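AGR_C_1268p (Agrobacterium tumefaciens str. C58, PDB 2GHS) is a regucalcin-like beta-propeller protein of the SMP-30 family that probably binds a divalent metal and may act as a gluconolactonase. Local coordinates at residues I228-H242 and N245-T258. Numbering follows the deposited sequence. Where two conformers were deposited one is given.
Sequences IKGGMDGSVCDAEGH and NARWGEGAVDRYDT
Arg247 reaches along the 228-230 backbone and sets its guanidinium edge against two successive carbonyls, those of Ile228 and Lys229. The chain leaves its backbone stretched, with CG anti to N, then bends at chi2 (97°), and this turns NE onto Lys229 O at 2.8 Å and NH2 onto Ile228 O at 3.0 Å, both hydrogen bonds. Ile228 O lies in the guanidinium plane, yet NH2 sits above that carbonyl's own plane; NH1 meets CG of selenomethionine Met232. Lys229 runs straight to its last bond and bends there, forming a salt bridge, NZ to Glu250 OE2 2.6 Å, on the anti side and a little out of the carboxylate plane. A water ties Glu250 OE1 back to Lys229 O, and OE1 also pairs with Arg265.

The hairpin of strands 231-237 and 243-248 carries a beta bulge between Met232 and Ser235. Past it, the Asn245 amide hydrogen-bonds across to Ser235, ND2 to OG 2.8 Å, and OG also bonds Ser183. Met232 crosses Asn245 at about a right angle, and its CE lies 3.8 Å from Tyr256 OH. Asp233 lies within the bulge, its carboxylate slanting past Trp248, OD2 to CE3 3.5 Å.

At the other end the His242 ring lies between Asp257 CA, a CH-pi contact centred 3.7 Å over one face, and a water over the opposite face. Arg255, extended, hydrogen-bonds through its NE to His242 ND1 (3.0 Å), the two planes 53° apart; ND1 is the acceptor, so a neutral ring would probably carry its proton on NE2. That water also links Arg255 NH2 to Asp238 OD2.

This is consecutive-strand pairing in a propeller blade. Asp233, predicted as metal ligand and proton donor/acceptor, is held by its backbone, N to Ala246 O, while its side chain lies close to those of the other predicted metal ligands, Asn182 and Glu52, consistent with a lactonase centre.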
ATOM      1  N   ILE A 228      17.614   3.478  11.486  1.00 24.88           N
ATOM      2  CA  ILE A 228      18.219   3.165  10.188  0.50 22.38           C
ATOM      3  C   ILE A 228      17.560   4.048   9.153  1.00 20.66           C
ATOM      4  O   ILE A 228      16.352   4.342   9.237  1.00 19.68           O
ATOM      5  CB  ILE A 228      18.108   1.674   9.835  0.50 22.80           C
ATOM      6  CG1 ILE A 228      18.676   0.830  10.978  0.50 23.59           C
ATOM      7  CG2 ILE A 228      18.822   1.364   8.501  0.50 25.50           C
ATOM      8  CD1 ILE A 228      19.997   1.358  11.562  0.50 22.08           C
ATOM      9  N   LYS A 229      18.371   4.524   8.206  1.00 18.82           N
ATOM     10  CA  LYS A 229      17.944   5.598   7.360  1.00 14.66           C
ATOM     11  C   LYS A 229      16.707   5.214   6.559  1.00 11.13           C
ATOM     12  O   LYS A 229      16.566   4.078   6.098  1.00 12.33           O
ATOM     13  CB  LYS A 229      19.064   6.019   6.413  1.00 19.41           C
ATOM     14  CG  LYS A 229      18.704   7.156   5.473  1.00 29.29           C
ATOM     15  CD  LYS A 229      19.919   7.632   4.644  1.00 35.31           C
ATOM     16  CE  LYS A 229      19.546   8.828   3.718  1.00 35.78           C
ATOM     17  NZ  LYS A 229      18.231   8.669   2.997  1.00 32.73           N
ATOM     18  N   GLY A 230      15.829   6.187   6.408  1.00 10.47           N
ATOM     19  CA  GLY A 230      14.600   5.991   5.667  1.00 10.84           C
ATOM     20  C   GLY A 230      13.453   5.446   6.516  1.00 13.22           C
ATOM     21  O   GLY A 230      13.654   4.984   7.638  1.00 15.40           O
ATOM     22  N   GLY A 231      12.256   5.526   5.965  1.00 10.86           N
ATOM     23  CA  GLY A 231      11.009   5.125   6.616  1.00  9.76           C
ATOM     24  C   GLY A 231      10.399   3.897   5.990  1.00 11.12           C
ATOM     25  O   GLY A 231      10.344   3.816   4.771  1.00 14.04           O
HETATM   26  N   MSE A 232       9.962   2.952   6.813  1.00  9.78           N
HETATM   27  CA  MSE A 232       9.290   1.755   6.295  1.00  9.06           C
HETATM   28  C   MSE A 232       7.897   2.167   5.852  1.00 10.12           C
HETATM   29  O   MSE A 232       7.064   2.587   6.670  1.00 11.47           O
HETATM   30  CB  MSE A 232       9.228   0.645   7.326  1.00 11.70           C
HETATM   31  CG  MSE A 232      10.589   0.183   7.752  1.00 11.88           C
HETATM   32 SE   MSE A 232      10.435  -1.334   8.998  1.00 17.08          SE
HETATM   33  CE  MSE A 232      10.583  -2.783   7.716  1.00 24.63           C
ATOM     34  N   ASP A 233       7.653   2.064   4.540  1.00  8.86           N
ATOM     35  CA  ASP A 233       6.376   2.484   3.976  1.00  9.17           C
ATOM     36  C   ASP A 233       5.541   1.230   3.630  1.00 10.47           C
ATOM     37  O   ASP A 233       5.443   0.335   4.461  1.00  9.42           O
ATOM     38  CB  ASP A 233       6.623   3.416   2.761  1.00  9.51           C
ATOM     39  CG  ASP A 233       6.569   4.878   3.125  1.00 21.40           C
ATOM     40  OD1 ASP A 233       6.978   5.250   4.261  1.00 21.31           O
ATOM     41  OD2 ASP A 233       6.121   5.657   2.267  1.00 21.94           O
ATOM     42  N   GLY A 234       4.936   1.147   2.430  1.00  9.30           N
ATOM     43  CA  GLY A 234       4.072   0.020   2.100  1.00  9.73           C
ATOM     44  C   GLY A 234       4.842  -1.260   1.911  1.00  8.36           C
ATOM     45  O   GLY A 234       6.049  -1.241   1.593  1.00  8.51           O
ATOM     46  N   SER A 235       4.150  -2.368   2.183  1.00  8.71           N
ATOM     47  CA  SER A 235       4.705  -3.707   2.018  1.00  8.52           C
ATOM     48  C   SER A 235       3.757  -4.721   1.434  1.00 10.90           C
ATOM     49  O   SER A 235       2.541  -4.638   1.636  1.00 10.01           O
ATOM     50  CB  SER A 235       5.139  -4.281   3.358  1.00  9.23           C
ATOM     51  OG  SER A 235       6.176  -3.517   3.957  1.00  9.57           O
ATOM     52  N   VAL A 236       4.355  -5.690   0.750  1.00  9.03           N
ATOM     53  CA  VAL A 236       3.666  -6.933   0.343  1.00  8.45           C
ATOM     54  C   VAL A 236       4.411  -8.113   0.945  1.00  8.70           C
ATOM     55  O   VAL A 236       5.534  -8.005   1.383  1.00  9.14           O
ATOM     56  CB  VAL A 236       3.485  -7.080  -1.165  1.00  9.53           C
ATOM     57  CG1 VAL A 236       2.541  -6.010  -1.710  1.00 12.85           C
ATOM     58  CG2 VAL A 236       4.833  -7.081  -1.885  1.00 13.00           C
ATOM     59  N   CYS A 237       3.730  -9.239   1.000  1.00  8.36           N
ATOM     60  CA  CYS A 237       4.255 -10.465   1.550  1.00  9.48           C
ATOM     61  C   CYS A 237       4.082 -11.552   0.470  1.00  9.39           C
ATOM     62  O   CYS A 237       2.969 -11.772  -0.051  1.00  8.97           O
ATOM     63  CB  CYS A 237       3.538 -10.782   2.852  1.00  9.28           C
ATOM     64  SG  CYS A 237       4.164 -12.210   3.726  1.00 12.43           S
ATOM     65  N   ASP A 238       5.199 -12.168   0.053  1.00  9.80           N
ATOM     66  CA  ASP A 238       5.145 -13.110  -1.053  1.00  8.55           C
ATOM     67  C   ASP A 238       4.675 -14.531  -0.628  1.00  9.19           C
ATOM     68  O   ASP A 238       4.299 -14.767   0.512  1.00  9.69           O
ATOM     69  CB  ASP A 238       6.462 -13.120  -1.854  1.00  8.56           C
ATOM     70  CG  ASP A 238       7.620 -13.754  -1.120  1.00  8.19           C
ATOM     71  OD1 ASP A 238       7.401 -14.511  -0.148  1.00  9.93           O
ATOM     72  OD2 ASP A 238       8.811 -13.512  -1.533  1.00  9.97           O
ATOM     73  N   ALA A 239       4.673 -15.459  -1.582  1.00  9.86           N
ATOM     74  CA  ALA A 239       4.067 -16.761  -1.362  1.00 12.50           C
ATOM     75  C   ALA A 239       4.884 -17.573  -0.372  1.00 13.55           C
ATOM     76  O   ALA A 239       4.360 -18.531   0.202  1.00 12.60           O
ATOM     77  CB  ALA A 239       3.951 -17.522  -2.663  1.00 15.96           C
ATOM     78  N   GLU A 240       6.163 -17.227  -0.219  1.00  8.99           N
ATOM     79  CA  GLU A 240       7.053 -17.864   0.759  1.00 11.24           C
ATOM     80  C   GLU A 240       7.008 -17.194   2.130  1.00 12.72           C
ATOM     81  O   GLU A 240       7.603 -17.714   3.074  1.00 18.16           O
ATOM     82  CB  GLU A 240       8.490 -17.776   0.299  1.00 12.76           C
ATOM     83  CG  GLU A 240       8.845 -18.759  -0.700  1.00 19.90           C
ATOM     84  CD  GLU A 240      10.375 -18.783  -0.892  1.00 32.86           C
ATOM     85  OE1 GLU A 240      11.151 -18.089  -0.117  1.00 21.48           O
ATOM     86  OE2 GLU A 240      10.764 -19.515  -1.818  1.00 28.30           O
ATOM     87  N   GLY A 241       6.346 -16.051   2.254  1.00 10.16           N
ATOM     88  CA  GLY A 241       6.247 -15.320   3.488  1.00 11.28           C
ATOM     89  C   GLY A 241       7.264 -14.212   3.658  1.00 12.52           C
ATOM     90  O   GLY A 241       7.282 -13.592   4.723  1.00 12.23           O
ATOM     91  N   HIS A 242       8.115 -13.946   2.656  1.00  9.47           N
ATOM     92  CA  HIS A 242       9.043 -12.808   2.734  1.00 10.57           C
ATOM     93  C   HIS A 242       8.266 -11.522   2.638  1.00  9.33           C
ATOM     94  O   HIS A 242       7.310 -11.403   1.858  1.00 10.73           O
ATOM     95  CB  HIS A 242      10.092 -12.844   1.611  1.00  9.46           C
ATOM     96  CG  HIS A 242      11.136 -13.903   1.778  1.00  8.94           C
ATOM     97  ND1 HIS A 242      12.375 -13.851   1.139  1.00 11.46           N
ATOM     98  CD2 HIS A 242      11.098 -15.088   2.428  1.00  9.01           C
ATOM     99  CE1 HIS A 242      13.070 -14.922   1.459  1.00 11.76           C
ATOM    100  NE2 HIS A 242      12.321 -15.695   2.236  1.00 11.52           N
ATOM    101  N   ASN A 245       9.308  -4.437   1.389  1.00  7.81           N
ATOM    102  CA  ASN A 245       8.953  -3.132   1.980  1.00  8.58           C
ATOM    103  C   ASN A 245       9.598  -1.972   1.231  1.00  8.80           C
ATOM    104  O   ASN A 245      10.844  -1.939   1.091  1.00  9.41           O
ATOM    105  CB  ASN A 245       9.415  -3.092   3.451  1.00  8.84           C
ATOM    106  CG  ASN A 245       9.196  -1.756   4.086  1.00 10.58           C
ATOM    107  OD1 ASN A 245      10.158  -1.090   4.515  1.00 11.41           O
ATOM    108  ND2 ASN A 245       7.931  -1.341   4.170  1.00  9.68           N
ATOM    109  N   ALA A 246       8.780  -1.027   0.777  1.00  9.80           N
ATOM    110  CA  ALA A 246       9.262   0.215   0.176  1.00 10.61           C
ATOM    111  C   ALA A 246       9.858   1.090   1.281  1.00 10.59           C
ATOM    112  O   ALA A 246       9.221   1.317   2.305  1.00 11.06           O
ATOM    113  CB  ALA A 246       8.133   0.946  -0.519  1.00 10.61           C
ATOM    114  N   ARG A 247      11.074   1.581   1.078  1.00  9.02           N
ATOM    115  CA  ARG A 247      11.776   2.359   2.088  1.00  9.93           C
ATOM    116  C   ARG A 247      11.838   3.804   1.607  1.00  9.58           C
ATOM    117  O   ARG A 247      12.590   4.138   0.689  1.00 10.29           O
ATOM    118  CB  ARG A 247      13.192   1.804   2.327  1.00 11.87           C
ATOM    119  CG  ARG A 247      13.982   2.466   3.454  1.00 19.32           C
ATOM    120  CD  ARG A 247      13.862   1.673   4.684  1.00 16.19           C
ATOM    121  NE  ARG A 247      14.447   2.196   5.910  1.00 11.77           N
ATOM    122  CZ  ARG A 247      14.327   1.549   7.061  1.00 12.15           C
ATOM    123  NH1 ARG A 247      13.778   0.340   7.053  1.00 10.60           N
ATOM    124  NH2 ARG A 247      14.813   2.046   8.178  1.00 15.49           N
ATOM    125  N   TRP A 248      11.009   4.660   2.205  1.00  8.71           N
ATOM    126  CA  TRP A 248      10.967   6.053   1.808  1.00  9.64           C
ATOM    127  C   TRP A 248      12.280   6.758   2.111  1.00 12.02           C
ATOM    128  O   TRP A 248      12.771   6.699   3.235  1.00 11.74           O
ATOM    129  CB  TRP A 248       9.846   6.753   2.543  1.00 12.03           C
ATOM    130  CG  TRP A 248       9.733   8.236   2.353  1.00 12.92           C
ATOM    131  CD1 TRP A 248      10.548   9.200   2.873  1.00 11.84           C
ATOM    132  CD2 TRP A 248       8.692   8.926   1.648  1.00 15.55           C
ATOM    133  NE1 TRP A 248      10.086  10.464   2.503  1.00 13.49           N
ATOM    134  CE2 TRP A 248       8.951  10.315   1.758  1.00 13.83           C
ATOM    135  CE3 TRP A 248       7.567   8.513   0.951  1.00 15.11           C
ATOM    136  CZ2 TRP A 248       8.106  11.283   1.198  1.00 15.46           C
ATOM    137  CZ3 TRP A 248       6.713   9.488   0.394  1.00 15.40           C
ATOM    138  CH2 TRP A 248       7.001  10.850   0.506  1.00 16.01           C
ATOM    139  N   GLY A 249      12.819   7.398   1.080  1.00 13.79           N
ATOM    140  CA  GLY A 249      14.023   8.168   1.158  1.00 11.33           C
ATOM    141  C   GLY A 249      15.246   7.446   0.686  1.00 11.86           C
ATOM    142  O   GLY A 249      16.303   8.065   0.543  1.00 15.24           O
ATOM    143  N   GLU A 250      15.134   6.139   0.453  1.00 10.36           N
ATOM    144  CA  GLU A 250      16.264   5.313   0.116  1.00 11.70           C
ATOM    145  C   GLU A 250      16.181   4.722  -1.300  1.00 12.85           C
ATOM    146  O   GLU A 250      17.110   4.001  -1.706  1.00 14.00           O
ATOM    147  CB  GLU A 250      16.370   4.162   1.140  1.00 11.74           C
ATOM    148  CG  GLU A 250      16.856   4.684   2.475  1.00 13.97           C
ATOM    149  CD  GLU A 250      18.337   5.007   2.424  1.00 27.21           C
ATOM    150  OE1 GLU A 250      19.154   4.070   2.473  1.00 27.14           O
ATOM    151  OE2 GLU A 250      18.688   6.182   2.309  1.00 29.01           O
ATOM    152  N   GLY A 251      15.105   5.016  -2.044  1.00 10.88           N
ATOM    153  CA  GLY A 251      14.944   4.509  -3.426  1.00  9.19           C
ATOM    154  C   GLY A 251      15.162   3.002  -3.471  1.00  8.79           C
ATOM    155  O   GLY A 251      16.060   2.481  -4.179  1.00  9.44           O
ATOM    156  N   ALA A 252      14.368   2.308  -2.672  1.00  8.24           N
ATOM    157  CA  ALA A 252      14.579   0.868  -2.428  1.00  9.81           C
ATOM    158  C   ALA A 252      13.338   0.143  -2.024  1.00  9.92           C
ATOM    159  O   ALA A 252      12.464   0.720  -1.339  1.00 10.81           O
ATOM    160  CB  ALA A 252      15.588   0.704  -1.346  1.00 14.94           C
ATOM    161  N   VAL A 253      13.297  -1.134  -2.405  1.00 10.84           N
ATOM    162  CA  VAL A 253      12.426  -2.108  -1.795  1.00 10.10           C
ATOM    163  C   VAL A 253      13.342  -3.102  -1.071  1.00  8.70           C
ATOM    164  O   VAL A 253      14.278  -3.658  -1.674  1.00  9.54           O
ATOM    165  CB  VAL A 253      11.522  -2.823  -2.849  1.00 11.63           C
ATOM    166  CG1 VAL A 253      10.640  -3.912  -2.188  1.00 13.10           C
ATOM    167  CG2 VAL A 253      10.615  -1.799  -3.527  1.00 12.92           C
ATOM    168  N   ASP A 254      13.112  -3.231   0.229  1.00  7.80           N
ATOM    169  CA  ASP A 254      13.868  -4.136   1.081  1.00  9.18           C
ATOM    170  C   ASP A 254      13.101  -5.442   1.229  1.00  9.38           C
ATOM    171  O   ASP A 254      11.881  -5.447   1.486  1.00 11.23           O
ATOM    172  CB  ASP A 254      14.068  -3.490   2.445  1.00  8.65           C
ATOM    173  CG  ASP A 254      15.093  -2.386   2.396  1.00 13.24           C
ATOM    174  OD1 ASP A 254      16.130  -2.581   1.672  1.00 11.51           O
ATOM    175  OD2 ASP A 254      14.891  -1.333   3.045  1.00 12.26           O
ATOM    176  N   ARG A 255      13.830  -6.539   1.151  1.00  6.73           N
ATOM    177  CA  ARG A 255      13.268  -7.866   1.325  1.00  7.21           C
ATOM    178  C   ARG A 255      13.835  -8.532   2.595  1.00  8.31           C
ATOM    179  O   ARG A 255      15.044  -8.557   2.844  1.00  8.30           O
ATOM    180  CB  ARG A 255      13.575  -8.700   0.104  1.00  6.84           C
ATOM    181  CG  ARG A 255      13.123 -10.131   0.135  1.00  8.50           C
ATOM    182  CD  ARG A 255      13.661 -10.862  -1.111  1.00 10.17           C
ATOM    183  NE  ARG A 255      13.264 -12.276  -1.223  1.00  8.98           N
ATOM    184  CZ  ARG A 255      13.662 -13.033  -2.229  1.00  8.52           C
ATOM    185  NH1 ARG A 255      14.440 -12.535  -3.179  1.00  9.18           N
ATOM    186  NH2 ARG A 255      13.285 -14.284  -2.296  1.00  8.58           N
ATOM    187  N   TYR A 256      12.888  -9.028   3.371  1.00  6.79           N
ATOM    188  CA  TYR A 256      13.136  -9.746   4.637  1.00  7.12           C
ATOM    189  C   TYR A 256      12.639 -11.166   4.619  1.00  9.52           C
ATOM    190  O   TYR A 256      11.498 -11.426   4.199  1.00 10.32           O
ATOM    191  CB  TYR A 256      12.421  -9.010   5.740  1.00  8.86           C
ATOM    192  CG  TYR A 256      12.844  -7.539   5.886  1.00  8.59           C
ATOM    193  CD1 TYR A 256      12.189  -6.518   5.184  1.00  9.61           C
ATOM    194  CD2 TYR A 256      13.887  -7.182   6.723  1.00 11.62           C
ATOM    195  CE1 TYR A 256      12.585  -5.181   5.322  1.00 10.43           C
ATOM    196  CE2 TYR A 256      14.271  -5.845   6.865  1.00 11.21           C
ATOM    197  CZ  TYR A 256      13.626  -4.852   6.167  1.00 10.09           C
ATOM    198  OH  TYR A 256      14.011  -3.514   6.322  1.00 13.42           O
ATOM    199  N   ASP A 257      13.453 -12.063   5.151  1.00  9.20           N
ATOM    200  CA  ASP A 257      13.100 -13.489   5.159  1.00  9.90           C
ATOM    201  C   ASP A 257      12.156 -13.752   6.304  1.00 11.32           C
ATOM    202  O   ASP A 257      11.720 -12.810   6.962  1.00 12.50           O
ATOM    203  CB  ASP A 257      14.340 -14.361   5.184  1.00 11.81           C
ATOM    204  CG  ASP A 257      15.115 -14.307   6.518  1.00 11.36           C
ATOM    205  OD1 ASP A 257      14.552 -13.856   7.563  1.00 13.35           O
ATOM    206  OD2 ASP A 257      16.286 -14.757   6.499  1.00 16.05           O
ATOM    207  N   THR A 258      11.751 -15.007   6.513  1.00 12.97           N
ATOM    208  CA  THR A 258      10.708 -15.219   7.503  1.00 14.91           C
ATOM    209  C   THR A 258      11.240 -15.138   8.945  1.00 15.03           C
ATOM    210  O   THR A 258      10.423 -15.206   9.882  1.00 19.28           O
ATOM    211  CB  THR A 258       9.990 -16.557   7.334  1.00 18.10           C
ATOM    212  OG1 THR A 258      10.931 -17.609   7.531  1.00 18.86           O
ATOM    213  CG2 THR A 258       9.359 -16.682   5.918  1.00 21.30           C
TER
HETATM  214  O   HOH W   1      18.291   2.264   4.897  1.00 18.88           O
HETATM  215  O   HOH W   2      10.767 -15.465  -1.249  1.00 13.16           O
HETATM  216  O   HOH W   3       8.501 -12.701   7.044  1.00 33.83           O
HETATM  217  O   HOH W   4      12.724 -17.417   5.113  1.00 32.48           O